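Local coordinates for phage tail sheath protein (PDB 3HXL) that probably serves as the building block of the contractile sheath around a myovirus-type phage tail, at residues F341-N344 / R345-R348; T267-V270 / A271-A275. One frame throughout, in Å; residues are numbered along the deposited sequence.

Interaction 1: residues F341-N344 / R345-R348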
# COMPACT_ATOMS: atom_id res chain seq x y z
N PHE A 341 -22.21 6.24 -3.84
CA PHE A 341 -20.83 6.63 -3.60
C PHE A 341 -20.21 6.01 -2.35
O PHE A 341 -18.99 6.06 -2.15
CB PHE A 341 -20.69 8.16 -3.54
CG PHE A 341 -20.76 8.83 -4.88
CD1 PHE A 341 -21.99 9.11 -5.47
CD2 PHE A 341 -19.60 9.14 -5.58
CE1 PHE A 341 -22.05 9.69 -6.74
CE2 PHE A 341 -19.66 9.72 -6.85
CZ PHE A 341 -20.89 9.99 -7.43
N ALA A 342 -21.05 5.41 -1.51
CA ALA A 342 -20.56 4.78 -0.28
C ALA A 342 -20.02 3.37 -0.56
O ALA A 342 -19.33 2.79 0.28
CB ALA A 342 -21.69 4.70 0.75
N LYS A 343 -20.33 2.84 -1.73
CA LYS A 343 -19.88 1.50 -2.12
C LYS A 343 -18.50 1.57 -2.74
O LYS A 343 -18.28 2.28 -3.72
CB LYS A 343 -20.88 0.88 -3.10
CG LYS A 343 -22.30 0.75 -2.52
CD LYS A 343 -23.30 0.20 -3.53
CE LYS A 343 -24.71 0.14 -2.92
NZ LYS A 343 -25.74 -0.36 -3.89
N ASN A 344 -17.56 0.82 -2.18
CA ASN A 344 -16.19 0.87 -2.69
C ASN A 344 -16.02 0.40 -4.13
O ASN A 344 -15.13 0.88 -4.83
CB ASN A 344 -15.26 0.13 -1.73
CG ASN A 344 -15.09 0.90 -0.44
OD1 ASN A 344 -14.90 2.12 -0.47
ND2 ASN A 344 -15.16 0.21 0.70
N ARG A 345 -16.87 -0.51 -4.58
CA ARG A 345 -16.77 -0.95 -5.97
C ARG A 345 -17.18 0.21 -6.88
O ARG A 345 -16.61 0.38 -7.96
CB ARG A 345 -17.69 -2.16 -6.25
CG ARG A 345 -17.80 -2.45 -7.75
CD ARG A 345 -18.35 -3.84 -8.03
NE ARG A 345 -19.59 -4.10 -7.33
CZ ARG A 345 -20.27 -5.24 -7.42
NH1 ARG A 345 -19.82 -6.22 -8.21
NH2 ARG A 345 -21.39 -5.40 -6.73
N VAL A 346 -18.15 1.01 -6.45
CA VAL A 346 -18.57 2.16 -7.26
C VAL A 346 -17.38 3.11 -7.35
O VAL A 346 -17.05 3.63 -8.42
CB VAL A 346 -19.79 2.88 -6.64
CG1 VAL A 346 -20.03 4.22 -7.34
CG2 VAL A 346 -21.02 2.00 -6.77
N ILE A 347 -16.71 3.32 -6.22
CA ILE A 347 -15.55 4.19 -6.20
C ILE A 347 -14.44 3.66 -7.12
O ILE A 347 -13.78 4.43 -7.81
CB ILE A 347 -14.99 4.35 -4.76
CG1 ILE A 347 -16.03 5.05 -3.88
CG2 ILE A 347 -13.70 5.17 -4.77
CD1 ILE A 347 -16.54 6.38 -4.44
N ARG A 348 -14.25 2.34 -7.14
CA ARG A 348 -13.23 1.77 -8.02
C ARG A 348 -13.53 2.02 -9.49
O ARG A 348 -12.63 2.36 -10.26
CB ARG A 348 -13.08 0.25 -7.80
CG ARG A 348 -12.31 -0.14 -6.53
CD ARG A 348 -12.03 -1.66 -6.47
NE ARG A 348 -13.13 -2.46 -5.91
CZ ARG A 348 -13.45 -2.49 -4.62
NH1 ARG A 348 -12.77 -1.76 -3.74
NH2 ARG A 348 -14.44 -3.27 -4.20
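Asn344 and Ile347 carry most of this first helical turn, where a short loop winds into helix 344-364. The backbone oxygen of Asn344 accepts the backbone N-H of Arg348 at 2.9 Å. A turn about the CG-CD bond of Arg348 (chi3 -84°) then folds its side chain back over the same peptide, one face of the guanidinium lying over the Asn344 carbonyl in packing contact and NH1 coming to 3.7 Å from Asn344 CB. The amide of Asn344 donates through ND2 to Asp326 and accepts at OD1 from Gln232, while Arg348 NH2 makes a salt bridge to Asp326 and a hydrogen bond to Glu281 O. An amide suits a buried place offering both an acceptor and a donor, a guanidinium one with several acceptors. Ile347 points back at the loop. Its CG1 lies beside the backbone N (chi1 -64°), and the flexible CG1-CD1 arm reaches both Phe341 O, 3.4 Å from CD1, and the phenyl ring, which CD1 meets obliquely, 4.3 Å from Phe341 CD2. Lys343 O takes the N-H of Ile347 at 3.1 Å and, weakly, that of Val346. With Lys343 at the N-cap position, this is the helix N-terminus of the C-terminal domain's long helix.

Interaction 2: residues T267-V270 / A271-A275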
# COMPACT_ATOMS: atom_id res chain seq x y z
N THR A 267 -6.48 -2.81 9.14
CA THR A 267 -6.44 -1.86 8.04
C THR A 267 -5.48 -2.33 6.95
O THR A 267 -5.67 -2.01 5.78
CB THR A 267 -6.00 -0.43 8.49
OG1 THR A 267 -4.65 -0.48 8.98
CG2 THR A 267 -6.92 0.10 9.59
N ALA A 268 -4.46 -3.08 7.33
CA ALA A 268 -3.47 -3.58 6.38
C ALA A 268 -4.13 -4.46 5.32
O ALA A 268 -3.98 -4.22 4.12
CB ALA A 268 -2.39 -4.38 7.11
N TRP A 269 -4.86 -5.48 5.76
CA TRP A 269 -5.54 -6.37 4.83
C TRP A 269 -6.63 -5.63 4.05
O TRP A 269 -6.76 -5.79 2.84
CB TRP A 269 -6.19 -7.55 5.56
CG TRP A 269 -6.88 -8.52 4.63
CD1 TRP A 269 -6.31 -9.59 4.01
CD2 TRP A 269 -8.24 -8.47 4.20
NE1 TRP A 269 -7.24 -10.23 3.22
CE2 TRP A 269 -8.44 -9.57 3.32
CE3 TRP A 269 -9.32 -7.63 4.48
CZ2 TRP A 269 -9.67 -9.82 2.71
CZ3 TRP A 269 -10.55 -7.88 3.87
CH2 TRP A 269 -10.71 -8.98 2.99
N VAL A 270 -7.41 -4.81 4.75
CA VAL A 270 -8.48 -4.08 4.08
C VAL A 270 -7.93 -3.20 2.95
O VAL A 270 -8.52 -3.14 1.86
CB VAL A 270 -9.29 -3.21 5.07
CG1 VAL A 270 -10.36 -2.42 4.32
CG2 VAL A 270 -9.94 -4.09 6.11
N ALA A 271 -6.81 -2.54 3.20
CA ALA A 271 -6.18 -1.67 2.21
C ALA A 271 -5.66 -2.51 1.04
O ALA A 271 -5.81 -2.13 -0.12
CB ALA A 271 -5.04 -0.90 2.84
N GLY A 272 -5.05 -3.64 1.37
CA GLY A 272 -4.52 -4.52 0.33
C GLY A 272 -5.63 -5.11 -0.51
O GLY A 272 -5.52 -5.19 -1.74
N ALA A 273 -6.72 -5.51 0.15
CA ALA A 273 -7.87 -6.09 -0.54
C ALA A 273 -8.58 -5.08 -1.44
O ALA A 273 -9.06 -5.41 -2.52
CB ALA A 273 -8.86 -6.66 0.49
N THR A 274 -8.66 -3.84 -0.96
CA THR A 274 -9.29 -2.77 -1.70
C THR A 274 -8.46 -2.45 -2.94
O THR A 274 -8.98 -2.30 -4.04
CB THR A 274 -9.41 -1.50 -0.81
OG1 THR A 274 -10.30 -1.78 0.28
CG2 THR A 274 -9.94 -0.32 -1.61
N ALA A 275 -7.15 -2.36 -2.74
CA ALA A 275 -6.23 -2.07 -3.84
C ALA A 275 -6.24 -3.20 -4.86
O ALA A 275 -6.23 -2.96 -6.07
CB ALA A 275 -4.82 -1.87 -3.28
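Trp269 and Ala273 meet one helical turn apart, the indole lying flat across the alanine methyl. From CB, the Trp269 side chain leaves with CG anti to the backbone N (chi1 -178°), and chi2 of 88° turns one face of the indole to the Ala273 methyl. CD2 and CE2, at the ring fusion, are already within van der Waals range of Ala273 CB; CE3 and CZ3 lie over it as well, and CZ2 and CH2 come nearest, CH2 at 3.9 Å. The methyl sits 3.8 Å from the centroid of the six-membered ring and only 6° off its normal, a CH-pi contact over the face. At the rim, in the ring plane, lies CG2 of Val270, and NE1 is hydrogen-bonded to Asp289, while Tyr288 stacks on the indole. Alanine suits position 273, since a methyl supplies the C-H groups without pushing the indole away.

The same pair is joined through the backbone, Ala273 N donating to Trp269 O at 2.7 Å. Val270 O is gripped twice by Thr274, by N at 2.9 Å and by OG1 at 2.7 Å, the two donors approaching from opposite faces of the carbonyl plane. A threonine hydroxyl can thus be buried without losing its hydrogen bond. Small Ala271, with CB 3.2 Å from Thr267 O, lets the helix lie close to strands 202-204, 232-236 and 35-40. The chemistry implies a buried helix in which the hydroxyls of Thr267 and Thr274 are satisfied by carbonyls of the same helix, other polar groups find partners outside it, and the one large aromatic is fixed by its face, by its N-H and by a stacked tyrosine.

How the interactions relate
Interaction 2 comes first along the chain, in the middle and later part of helix 263-276 within the subtilisin-like region; interaction 1 follows at the start of helix 344-364, in the C-terminal region. Their centres lie about 15 Å apart, yet they touch: NH1 of Arg348 packs on CG2 of Thr274 at 3.8 Å. Two residues lie at both contacts: Gln232, at the start of strand 232-236 in the mixed sheet, and Arg33, which touches Arg348 and hydrogen-bonds Thr274 O. The end of the sheet-packed helix and the beginning of the C-terminal helix are therefore joined where the two regions of the sheath protein abut.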